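Local coordinates for protein CD180 antigen (Mus musculus, PDB 3T6Q) that may cooperate with MD-1 and TLR4 in the innate immune response of B cells to bacterial lipopolysaccharide, leading to NF-kappa-B activation, at residues K337-G342 and S358-E363; N311-L316 and L330-N335. One frame throughout, in Å; residues are numbered along the deposited sequence.

In the fold
Contact 2 (311-316 with 330-335) joins leucine-rich repeats 10 and 11, and contact 1 (337-342 with 358-363) joins repeats 11 and 12, so the two follow in series along the solenoid with centres about 7 Å apart. They meet at two probable hydrogen bonds: Leu316 N lies 2.8 Å from Glu340 O, and Asn335 N lies 3.0 Å from Asp360 OD1. The bonds tie repeat 10 to 11 and repeat 11 to 12. Both contacts touch one mannose of a protein-linked glycan, through His359 in contact 1 and through Lys333 and Gly334 in contact 2; this sugar tree is a covalent modification and marks no binding pocket.

Contact 1: residues K337-G342 and S358-E363; sequences KRLELG and SHDDIE. With NAG (2-acetamido-2-deoxy-beta-D-glucopyranose), chain E; MAN (alpha-D-mannopyranose), chain B; NAG (2-acetamido-2-deoxy-beta-D-glucopyranose), chain C; MAN (alpha-D-mannopyranose), chain D.
Arg338 reaches from repeat 11 across the backbone of Asp361 and Ile362 in repeat 12 to the carbonyl of Glu363. With CG anti to the backbone N (chi1 -166°) and bends at chi2 and chi3, its chain passes over Asp361 O, 3.1 Å from CG, before the guanidinium settles against the Glu363 backbone. Arg338 NH1 makes a weak, bent hydrogen bond to Glu363 O (2.8 Å), while Glu363 N sits over one face of the group. Arg338 NH2 turns back to Leu339 O at 2.8 Å, approaching from above the carbonyl plane. Glu340 OE1 and, at long range, Glu363 OE2 complete a salt-bridge network by charge only, with no N-H pointed at either, and a water links NH1 to Glu363 OE2.

Inward, Leu339 N donates to Asp360 O at 3.0 Å. The Leu339 and Asp360 side chains lie side by side and point the same way. Leu341 crosses Ile362 at about a right angle, its CD2 3.6 Å from Ile362 CD1, both residues buried.

Further out, Asp360 OD1 takes the backbone N of Asn335, and Asn386 OD1 receives Asp360 N and Ile362 N, fixing the turn from both neighbouring repeats. At the glycan side, His359 NE2 donates almost straight to O7 of NAG (chain C) at 2.9 Å; C3 of a mannose (chain D) lies over one face of the imidazole, toward its rim, and Tyr385 also stacks with the ring.

Held by one bond within its segment, a weak bond across, a water and out-of-plane charges, the guanidinium probably grips repeat 12 more softly than Leu339 N does.

Contact 2: residues N311-L316 and L330-N335; sequences NKFENL and LSIKGN. With MAN (alpha-D-mannopyranose), chain D.
Asn335 of repeat 11 turns its side-chain amide onto the backbone of Phe313 in repeat 10, the asparagine-to-backbone pairing that links successive turns of a leucine-rich-repeat solenoid.

Two hydrogen bonds carry the polar part. Phe313 N donates to Asn335 OD1 (3.1 Å), in the carbonyl plane on a lone pair. In return, Asn335 ND2 donates to Phe313 O at 2.7 Å, again on a lone pair, with the oxygen tilted 15° from the amide plane. One amide therefore meets both the N-H and the C=O of a single residue, which fixes its rotation. With CG anti to the backbone N (chi1 -161°), the group extends toward the preceding repeat. ND2 also serves Lys337 O further along its own loop. Asn311 has its own side-chain amide engaged one repeat back, with OD1 accepting from the backbone N of Thr288 and of Leu290.

Apolar contacts lie deeper. Leu316 CD2 packs 3.5 Å from Ile332 CD1, while Phe313 CD2 rests more loosely near Ile332 CG2. The Phe313 ring plane is only 13° from that of the Asn335 amide, with OD1 placed obliquely to the ring, 3.5 Å from CD2.

A sugar contact occurs where the chain turns after strand 329-331: Gly334 CA lies 3.3 Å from O3 of a mannose (chain D). Lys333, near the same sugar, instead pairs through NZ with an acidic side chain on the chain of another protein.

A water bridges the repeats, accepting from Asn311 N and donating to Asn335 OD1, each at 2.9 Å.

Contact 1: residues K337-G342 and S358-E363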
ATOM      1  N   LYS A 337      23.441 -16.719 -28.967  1.00 18.76           N
ATOM      2  CA  LYS A 337      24.106 -17.795 -29.716  1.00 24.01           C
ATOM      3  C   LYS A 337      25.514 -17.276 -30.045  1.00 23.37           C
ATOM      4  O   LYS A 337      25.739 -16.058 -30.083  1.00 19.99           O
ATOM      5  CB  LYS A 337      23.363 -18.034 -31.055  1.00 24.77           C
ATOM      6  CG  LYS A 337      21.992 -18.644 -30.888  1.00 37.01           C
ATOM      7  CD  LYS A 337      21.369 -18.999 -32.224  1.00 44.41           C
ATOM      8  CE  LYS A 337      19.865 -19.139 -32.077  1.00 50.34           C
ATOM      9  NZ  LYS A 337      19.445 -20.427 -31.474  1.00 58.58           N
ATOM     10  N   ARG A 338      26.447 -18.164 -30.342  1.00 22.36           N
ATOM     11  CA  ARG A 338      27.716 -17.727 -30.964  1.00 23.99           C
ATOM     12  C   ARG A 338      27.444 -16.881 -32.233  1.00 22.16           C
ATOM     13  O   ARG A 338      26.747 -17.323 -33.135  1.00 23.41           O
ATOM     14  CB  ARG A 338      28.527 -18.995 -31.346  1.00 27.10           C
ATOM     15  CG  ARG A 338      29.993 -18.803 -31.709  1.00 39.59           C
ATOM     16  CD  ARG A 338      30.302 -17.894 -32.902  1.00 47.13           C
ATOM     17  NE  ARG A 338      31.378 -18.415 -33.774  1.00 55.77           N
ATOM     18  CZ  ARG A 338      32.203 -17.675 -34.534  1.00 51.16           C
ATOM     19  NH1 ARG A 338      33.089 -18.325 -35.274  1.00 63.89           N
ATOM     20  NH2 ARG A 338      32.191 -16.315 -34.554  1.00 23.98           N
ATOM     21  N   LEU A 339      28.005 -15.687 -32.334  1.00 19.50           N
ATOM     22  CA  LEU A 339      27.706 -14.843 -33.473  1.00 18.34           C
ATOM     23  C   LEU A 339      28.814 -14.985 -34.508  1.00 18.64           C
ATOM     24  O   LEU A 339      29.960 -14.729 -34.191  1.00 20.24           O
ATOM     25  CB  LEU A 339      27.601 -13.375 -33.022  1.00 20.97           C
ATOM     26  CG  LEU A 339      27.230 -12.342 -34.111  1.00 20.65           C
ATOM     27  CD1 LEU A 339      25.813 -12.603 -34.658  1.00 22.25           C
ATOM     28  CD2 LEU A 339      27.340 -10.936 -33.551  1.00 21.97           C
ATOM     29  N   GLU A 340      28.470 -15.362 -35.734  1.00 18.12           N
ATOM     30  CA  GLU A 340      29.451 -15.368 -36.827  1.00 18.58           C
ATOM     31  C   GLU A 340      29.443 -13.966 -37.463  1.00 19.37           C
ATOM     32  O   GLU A 340      28.397 -13.482 -37.883  1.00 19.95           O
ATOM     33  CB  GLU A 340      29.044 -16.448 -37.864  1.00 18.99           C
ATOM     34  CG  GLU A 340      29.841 -16.350 -39.162  1.00 21.15           C
ATOM     35  CD  GLU A 340      31.351 -16.461 -38.924  1.00 25.55           C
ATOM     36  OE1 GLU A 340      31.791 -17.440 -38.293  1.00 24.55           O
ATOM     37  OE2 GLU A 340      32.111 -15.566 -39.360  1.00 25.68           O
ATOM     38  N   LEU A 341      30.591 -13.332 -37.579  1.00 17.86           N
ATOM     39  CA  LEU A 341      30.639 -11.952 -38.089  1.00 22.78           C
ATOM     40  C   LEU A 341      30.585 -11.891 -39.618  1.00 23.22           C
ATOM     41  O   LEU A 341      30.247 -10.858 -40.203  1.00 25.75           O
ATOM     42  CB  LEU A 341      31.918 -11.240 -37.622  1.00 19.17           C
ATOM     43  CG  LEU A 341      32.063 -11.011 -36.102  1.00 21.34           C
ATOM     44  CD1 LEU A 341      33.193 -10.032 -35.797  1.00 19.99           C
ATOM     45  CD2 LEU A 341      30.732 -10.513 -35.530  1.00 19.65           C
ATOM     46  N   GLY A 342      30.958 -12.978 -40.261  1.00 23.61           N
ATOM     47  CA  GLY A 342      30.878 -13.061 -41.721  1.00 26.44           C
ATOM     48  C   GLY A 342      31.923 -12.165 -42.348  1.00 24.43           C
ATOM     49  O   GLY A 342      32.929 -11.820 -41.699  1.00 25.18           O
ATOM     50  N   SER A 358      30.600  -7.025 -28.121  1.00 16.68           N
ATOM     51  CA  SER A 358      31.069  -7.705 -26.924  1.00 14.40           C
ATOM     52  C   SER A 358      30.181  -8.882 -26.510  1.00 14.39           C
ATOM     53  O   SER A 358      28.998  -8.921 -26.847  1.00 14.22           O
ATOM     54  CB  SER A 358      31.267  -6.716 -25.768  1.00 14.44           C
ATOM     55  OG  SER A 358      30.070  -6.121 -25.360  1.00 18.37           O
ATOM     56  N   HIS A 359      30.773  -9.835 -25.786  1.00 13.39           N
ATOM     57  CA  HIS A 359      29.989 -10.926 -25.174  1.00 14.33           C
ATOM     58  C   HIS A 359      29.237 -11.708 -26.239  1.00 15.32           C
ATOM     59  O   HIS A 359      28.103 -12.151 -26.016  1.00 16.09           O
ATOM     60  CB  HIS A 359      28.994 -10.303 -24.207  1.00 14.84           C
ATOM     61  CG  HIS A 359      29.539 -10.041 -22.822  1.00 15.55           C
ATOM     62  ND1 HIS A 359      29.894 -11.038 -21.988  1.00 16.03           N
ATOM     63  CD2 HIS A 359      29.824  -8.847 -22.163  1.00 17.28           C
ATOM     64  CE1 HIS A 359      30.315 -10.523 -20.809  1.00 17.94           C
ATOM     65  NE2 HIS A 359      30.291  -9.174 -20.913  1.00 17.54           N
ATOM     66  N   ASP A 360      29.855 -11.920 -27.393  1.00 13.52           N
ATOM     67  CA  ASP A 360      29.173 -12.555 -28.506  1.00 16.72           C
ATOM     68  C   ASP A 360      29.716 -13.971 -28.870  1.00 16.90           C
ATOM     69  O   ASP A 360      29.319 -14.545 -29.902  1.00 16.78           O
ATOM     70  CB  ASP A 360      29.227 -11.622 -29.721  1.00 14.26           C
ATOM     71  CG  ASP A 360      28.145 -10.507 -29.675  1.00 16.29           C
ATOM     72  OD1 ASP A 360      27.160 -10.630 -28.941  1.00 13.68           O
ATOM     73  OD2 ASP A 360      28.297  -9.498 -30.406  1.00 16.28           O
ATOM     74  N   ASP A 361      30.677 -14.465 -28.071  1.00 17.11           N
ATOM     75  CA  ASP A 361      31.427 -15.695 -28.340  1.00 20.18           C
ATOM     76  C   ASP A 361      32.017 -15.740 -29.736  1.00 20.53           C
ATOM     77  O   ASP A 361      31.990 -16.790 -30.393  1.00 21.93           O
ATOM     78  CB  ASP A 361      30.525 -16.908 -28.160  1.00 25.02           C
ATOM     79  CG  ASP A 361      30.383 -17.333 -26.690  1.00 34.14           C
ATOM     80  OD1 ASP A 361      31.233 -16.983 -25.811  1.00 34.24           O
ATOM     81  OD2 ASP A 361      29.390 -18.040 -26.417  1.00 44.42           O
ATOM     82  N   ILE A 362      32.477 -14.590 -30.237  1.00 17.16           N
ATOM     83  CA  ILE A 362      32.967 -14.515 -31.598  1.00 16.44           C
ATOM     84  C   ILE A 362      34.328 -15.214 -31.577  1.00 19.88           C
ATOM     85  O   ILE A 362      35.151 -14.977 -30.635  1.00 16.83           O
ATOM     86  CB  ILE A 362      33.120 -13.039 -32.066  1.00 17.56           C
ATOM     87  CG1 ILE A 362      31.719 -12.390 -32.250  1.00 18.26           C
ATOM     88  CG2 ILE A 362      34.001 -12.913 -33.311  1.00 16.52           C
ATOM     89  CD1 ILE A 362      31.779 -10.861 -32.103  1.00 19.26           C
ATOM     90  N   GLU A 363      34.553 -16.033 -32.607  1.00 18.56           N
ATOM     91  CA  GLU A 363      35.846 -16.746 -32.801  1.00 21.16           C
ATOM     92  C   GLU A 363      36.252 -16.630 -34.282  1.00 20.27           C
ATOM     93  O   GLU A 363      35.413 -16.788 -35.174  1.00 21.50           O
ATOM     94  CB  GLU A 363      35.715 -18.237 -32.385  1.00 21.68           C
ATOM     95  CG  GLU A 363      37.056 -19.001 -32.261  1.00 22.96           C
ATOM     96  CD  GLU A 363      37.571 -19.581 -33.589  1.00 32.00           C
ATOM     97  OE1 GLU A 363      38.804 -19.911 -33.700  1.00 32.46           O
ATOM     98  OE2 GLU A 363      36.751 -19.707 -34.549  1.00 27.95           O
TER
HETATM   99  C1  NAG E   1      33.103  -3.025 -23.899  1.00 17.41           C
HETATM  100  C2  NAG E   1      33.017  -1.834 -22.914  1.00 18.42           C
HETATM  101  C3  NAG E   1      33.097  -2.343 -21.456  1.00 19.44           C
HETATM  102  C4  NAG E   1      32.135  -3.504 -21.220  1.00 16.96           C
HETATM  103  C5  NAG E   1      32.310  -4.554 -22.300  1.00 17.26           C
HETATM  104  C6  NAG E   1      31.386  -5.764 -22.172  1.00 17.54           C
HETATM  105  C7  NAG E   1      33.859   0.457 -23.238  1.00 22.01           C
HETATM  106  C8  NAG E   1      35.056   1.301 -23.546  1.00 20.34           C
HETATM  107  N2  NAG E   1      34.062  -0.875 -23.186  1.00 19.11           N
HETATM  108  O3  NAG E   1      32.784  -1.272 -20.605  1.00 20.52           O
HETATM  109  O4  NAG E   1      32.373  -4.183 -19.985  1.00 19.35           O
HETATM  110  O5  NAG E   1      32.127  -3.976 -23.593  1.00 19.37           O
HETATM  111  O6  NAG E   1      30.053  -5.426 -22.562  1.00 17.99           O
HETATM  112  O7  NAG E   1      32.774   1.002 -23.038  1.00 19.58           O
HETATM  113  C1  MAN B   7      29.020 -10.218 -17.260  1.00 17.99           C
HETATM  114  C2  MAN B   7      27.820 -11.169 -17.235  1.00 20.14           C
HETATM  115  C3  MAN B   7      28.196 -12.465 -16.545  1.00 19.88           C
HETATM  116  C4  MAN B   7      29.417 -13.091 -17.215  1.00 22.81           C
HETATM  117  C5  MAN B   7      30.570 -12.082 -17.117  1.00 21.80           C
HETATM  118  C6  MAN B   7      31.882 -12.598 -17.748  1.00 23.23           C
HETATM  119  O2  MAN B   7      27.491 -11.522 -18.568  1.00 20.69           O
HETATM  120  O3  MAN B   7      27.092 -13.361 -16.569  1.00 20.74           O
HETATM  121  O4  MAN B   7      29.746 -14.249 -16.491  1.00 23.16           O
HETATM  122  O5  MAN B   7      30.181 -10.860 -17.748  1.00 20.25           O
HETATM  123  O6  MAN B   7      31.634 -13.102 -19.044  1.00 24.63           O
HETATM  124  C1  NAG C   2      32.001  -3.507 -18.782  1.00 19.30           C
HETATM  125  C2  NAG C   2      31.394  -4.579 -17.865  1.00 20.34           C
HETATM  126  C3  NAG C   2      31.124  -4.013 -16.466  1.00 21.02           C
HETATM  127  C4  NAG C   2      32.339  -3.264 -15.886  1.00 20.23           C
HETATM  128  C5  NAG C   2      33.115  -2.424 -16.879  1.00 22.31           C
HETATM  129  C6  NAG C   2      34.575  -2.233 -16.358  1.00 23.30           C
HETATM  130  C7  NAG C   2      29.906  -6.216 -18.932  1.00 17.81           C
HETATM  131  C8  NAG C   2      28.516  -6.400 -19.524  1.00 21.53           C
HETATM  132  N2  NAG C   2      30.153  -5.008 -18.451  1.00 20.31           N
HETATM  133  O3  NAG C   2      30.862  -5.106 -15.552  1.00 21.91           O
HETATM  134  O4  NAG C   2      31.839  -2.323 -14.933  1.00 22.22           O
HETATM  135  O5  NAG C   2      33.206  -3.009 -18.184  1.00 20.86           O
HETATM  136  O6  NAG C   2      34.990  -1.164 -17.169  1.00 36.29           O
HETATM  137  O7  NAG C   2      30.731  -7.123 -18.930  1.00 20.47           O
HETATM  138  C1  MAN D   8      26.033 -11.440 -18.754  1.00 18.30           C
HETATM  139  C2  MAN D   8      25.702 -12.128 -20.077  1.00 19.29           C
HETATM  140  C3  MAN D   8      26.167 -11.265 -21.279  1.00 18.78           C
HETATM  141  C4  MAN D   8      25.586  -9.839 -21.124  1.00 17.80           C
HETATM  142  C5  MAN D   8      25.945  -9.244 -19.737  1.00 18.81           C
HETATM  143  C6  MAN D   8      25.368  -7.851 -19.494  1.00 19.28           C
HETATM  144  O2  MAN D   8      24.313 -12.218 -20.103  1.00 20.40           O
HETATM  145  O3  MAN D   8      25.690 -11.858 -22.465  1.00 19.25           O
HETATM  146  O4  MAN D   8      26.037  -8.983 -22.170  1.00 19.50           O
HETATM  147  O5  MAN D   8      25.507 -10.099 -18.678  1.00 18.54           O
HETATM  148  O6  MAN D   8      23.918  -7.956 -19.485  1.00 20.03           O
HETATM  149  O   HOH W   1      34.140 -20.881 -33.992  1.00 39.29           O

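Contact 2: residues N311-L316 and L330-N335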
ATOM      1  N   ASN A 311      19.853 -10.537 -28.392  1.00 14.51           N
ATOM      2  CA  ASN A 311      18.969 -11.222 -29.324  1.00 15.65           C
ATOM      3  C   ASN A 311      19.595 -12.558 -29.723  1.00 15.24           C
ATOM      4  O   ASN A 311      20.524 -13.008 -29.029  1.00 17.21           O
ATOM      5  CB  ASN A 311      18.702 -10.277 -30.484  1.00 14.22           C
ATOM      6  CG  ASN A 311      17.632  -9.272 -30.092  1.00 16.97           C
ATOM      7  OD1 ASN A 311      16.605  -9.673 -29.575  1.00 16.71           O
ATOM      8  ND2 ASN A 311      17.944  -7.985 -30.168  1.00 16.05           N
ATOM      9  N   LYS A 312      19.158 -13.166 -30.832  1.00 18.05           N
ATOM     10  CA  LYS A 312      19.628 -14.506 -31.152  1.00 17.97           C
ATOM     11  C   LYS A 312      19.975 -14.686 -32.617  1.00 19.98           C
ATOM     12  O   LYS A 312      19.594 -15.652 -33.234  1.00 18.22           O
ATOM     13  CB  LYS A 312      18.699 -15.627 -30.621  1.00 23.90           C
ATOM     14  CG  LYS A 312      17.232 -15.347 -30.785  1.00 29.80           C
ATOM     15  CD  LYS A 312      16.323 -16.411 -30.146  1.00 37.28           C
ATOM     16  CE  LYS A 312      14.949 -16.369 -30.846  1.00 41.33           C
ATOM     17  NZ  LYS A 312      13.933 -17.272 -30.226  1.00 42.14           N
ATOM     18  N   PHE A 313      20.743 -13.753 -33.155  1.00 15.38           N
ATOM     19  CA  PHE A 313      21.250 -13.883 -34.532  1.00 19.96           C
ATOM     20  C   PHE A 313      22.276 -14.985 -34.600  1.00 20.13           C
ATOM     21  O   PHE A 313      23.009 -15.212 -33.611  1.00 22.54           O
ATOM     22  CB  PHE A 313      21.926 -12.569 -34.975  1.00 16.33           C
ATOM     23  CG  PHE A 313      20.990 -11.369 -34.892  1.00 17.36           C
ATOM     24  CD1 PHE A 313      19.946 -11.216 -35.808  1.00 18.41           C
ATOM     25  CD2 PHE A 313      21.113 -10.439 -33.854  1.00 20.34           C
ATOM     26  CE1 PHE A 313      19.048 -10.147 -35.688  1.00 21.85           C
ATOM     27  CE2 PHE A 313      20.241  -9.366 -33.733  1.00 21.21           C
ATOM     28  CZ  PHE A 313      19.206  -9.213 -34.648  1.00 19.34           C
ATOM     29  N   GLU A 314      22.365 -15.640 -35.754  0.50 18.20           N
ATOM     30  CA  GLU A 314      23.448 -16.600 -36.009  0.50 20.44           C
ATOM     31  C   GLU A 314      24.606 -15.923 -36.708  0.50 18.46           C
ATOM     32  O   GLU A 314      25.762 -16.297 -36.534  0.50 17.25           O
ATOM     33  CB  GLU A 314      22.944 -17.749 -36.888  0.50 21.00           C
ATOM     34  CG  GLU A 314      21.934 -18.618 -36.152  0.50 26.77           C
ATOM     35  CD  GLU A 314      21.101 -19.471 -37.097  0.50 32.12           C
ATOM     36  OE1 GLU A 314      21.580 -19.792 -38.214  0.50 33.92           O
ATOM     37  OE2 GLU A 314      19.958 -19.814 -36.713  0.50 36.77           O
ATOM     38  N   ASN A 315      24.285 -14.933 -37.524  0.50 17.81           N
ATOM     39  CA  ASN A 315      25.283 -14.289 -38.373  0.50 18.17           C
ATOM     40  C   ASN A 315      25.017 -12.780 -38.317  0.50 18.67           C
ATOM     41  O   ASN A 315      23.875 -12.357 -38.134  0.50 18.12           O
ATOM     42  CB  ASN A 315      25.164 -14.864 -39.815  0.50 18.29           C
ATOM     43  CG  ASN A 315      26.368 -14.556 -40.702  0.50 18.06           C
ATOM     44  OD1 ASN A 315      26.990 -15.466 -41.258  0.50 20.53           O
ATOM     45  ND2 ASN A 315      26.691 -13.286 -40.852  0.50 15.86           N
ATOM     46  N   LEU A 316      26.070 -11.982 -38.460  1.00 17.66           N
ATOM     47  CA  LEU A 316      25.938 -10.526 -38.546  1.00 21.25           C
ATOM     48  C   LEU A 316      25.213 -10.073 -39.819  1.00 20.22           C
ATOM     49  O   LEU A 316      24.519  -9.065 -39.801  1.00 22.35           O
ATOM     50  CB  LEU A 316      27.293  -9.836 -38.509  1.00 21.00           C
ATOM     51  CG  LEU A 316      27.611  -8.676 -37.549  1.00 29.96           C
ATOM     52  CD1 LEU A 316      28.761  -7.851 -38.098  1.00 22.33           C
ATOM     53  CD2 LEU A 316      26.468  -7.800 -37.061  1.00 24.98           C
ATOM     54  N   LEU A 330      26.181   1.339 -33.323  1.00 17.67           N
ATOM     55  CA  LEU A 330      25.543   0.012 -33.408  1.00 18.09           C
ATOM     56  C   LEU A 330      26.056  -0.857 -32.258  1.00 18.07           C
ATOM     57  O   LEU A 330      27.256  -1.049 -32.135  1.00 17.21           O
ATOM     58  CB  LEU A 330      25.903  -0.672 -34.749  1.00 17.62           C
ATOM     59  CG  LEU A 330      25.379  -2.137 -34.890  1.00 20.23           C
ATOM     60  CD1 LEU A 330      23.842  -2.183 -34.854  1.00 19.19           C
ATOM     61  CD2 LEU A 330      25.877  -2.723 -36.198  1.00 21.87           C
ATOM     62  N   SER A 331      25.129  -1.352 -31.423  1.00 18.14           N
ATOM     63  CA  SER A 331      25.437  -2.246 -30.315  1.00 19.01           C
ATOM     64  C   SER A 331      24.750  -3.556 -30.503  1.00 18.03           C
ATOM     65  O   SER A 331      23.525  -3.596 -30.689  1.00 17.19           O
ATOM     66  CB  SER A 331      24.915  -1.647 -29.005  1.00 18.29           C
ATOM     67  OG  SER A 331      25.630  -0.466 -28.778  1.00 24.37           O
ATOM     68  N   ILE A 332      25.525  -4.631 -30.527  1.00 15.04           N
ATOM     69  CA  ILE A 332      24.926  -5.953 -30.631  1.00 19.71           C
ATOM     70  C   ILE A 332      25.756  -6.796 -29.689  1.00 18.90           C
ATOM     71  O   ILE A 332      26.581  -7.576 -30.107  1.00 21.03           O
ATOM     72  CB  ILE A 332      25.002  -6.553 -32.056  1.00 20.77           C
ATOM     73  CG1 ILE A 332      24.505  -5.567 -33.095  1.00 25.20           C
ATOM     74  CG2 ILE A 332      24.139  -7.823 -32.125  1.00 19.18           C
ATOM     75  CD1 ILE A 332      24.773  -6.016 -34.521  1.00 28.78           C
ATOM     76  N   LYS A 333      25.554  -6.604 -28.414  1.00 18.05           N
ATOM     77  CA  LYS A 333      26.376  -7.352 -27.446  1.00 20.93           C
ATOM     78  C   LYS A 333      25.520  -8.359 -26.691  1.00 18.23           C
ATOM     79  O   LYS A 333      24.286  -8.228 -26.667  1.00 19.12           O
ATOM     80  CB  LYS A 333      27.043  -6.383 -26.470  1.00 22.72           C
ATOM     81  CG  LYS A 333      26.166  -6.056 -25.274  1.00 22.98           C
ATOM     82  CD  LYS A 333      27.025  -5.602 -24.081  1.00 26.81           C
ATOM     83  CE  LYS A 333      26.154  -5.237 -22.894  1.00 26.55           C
ATOM     84  NZ  LYS A 333      25.337  -4.035 -23.258  1.00 28.80           N
ATOM     85  N   GLY A 334      26.149  -9.378 -26.101  1.00 15.92           N
ATOM     86  CA  GLY A 334      25.385 -10.415 -25.374  1.00 15.53           C
ATOM     87  C   GLY A 334      24.411 -11.236 -26.214  1.00 16.76           C
ATOM     88  O   GLY A 334      23.389 -11.689 -25.679  1.00 15.71           O
ATOM     89  N   ASN A 335      24.659 -11.351 -27.524  1.00 15.57           N
ATOM     90  CA  ASN A 335      23.879 -12.271 -28.395  1.00 16.04           C
ATOM     91  C   ASN A 335      23.845 -13.677 -27.777  1.00 18.08           C
ATOM     92  O   ASN A 335      24.871 -14.140 -27.259  1.00 16.05           O
ATOM     93  CB  ASN A 335      24.560 -12.388 -29.756  1.00 15.71           C
ATOM     94  CG  ASN A 335      23.633 -12.916 -30.829  1.00 17.87           C
ATOM     95  OD1 ASN A 335      22.748 -12.215 -31.287  1.00 16.21           O
ATOM     96  ND2 ASN A 335      23.871 -14.145 -31.267  1.00 16.47           N
TER
HETATM   97  C1  MAN D   8      26.033 -11.440 -18.754  1.00 18.30           C
HETATM   98  C2  MAN D   8      25.702 -12.128 -20.077  1.00 19.29           C
HETATM   99  C3  MAN D   8      26.167 -11.265 -21.279  1.00 18.78           C
HETATM  100  C4  MAN D   8      25.586  -9.839 -21.124  1.00 17.80           C
HETATM  101  C5  MAN D   8      25.945  -9.244 -19.737  1.00 18.81           C
HETATM  102  C6  MAN D   8      25.368  -7.851 -19.494  1.00 19.28           C
HETATM  103  O2  MAN D   8      24.313 -12.218 -20.103  1.00 20.40           O
HETATM  104  O3  MAN D   8      25.690 -11.858 -22.465  1.00 19.25           O
HETATM  105  O4  MAN D   8      26.037  -8.983 -22.170  1.00 19.50           O
HETATM  106  O5  MAN D   8      25.507 -10.099 -18.678  1.00 18.54           O
HETATM  107  O6  MAN D   8      23.918  -7.956 -19.485  1.00 20.03           O
HETATM  108  O   HOH W   2      22.161  -9.790 -29.908  1.00 13.79           O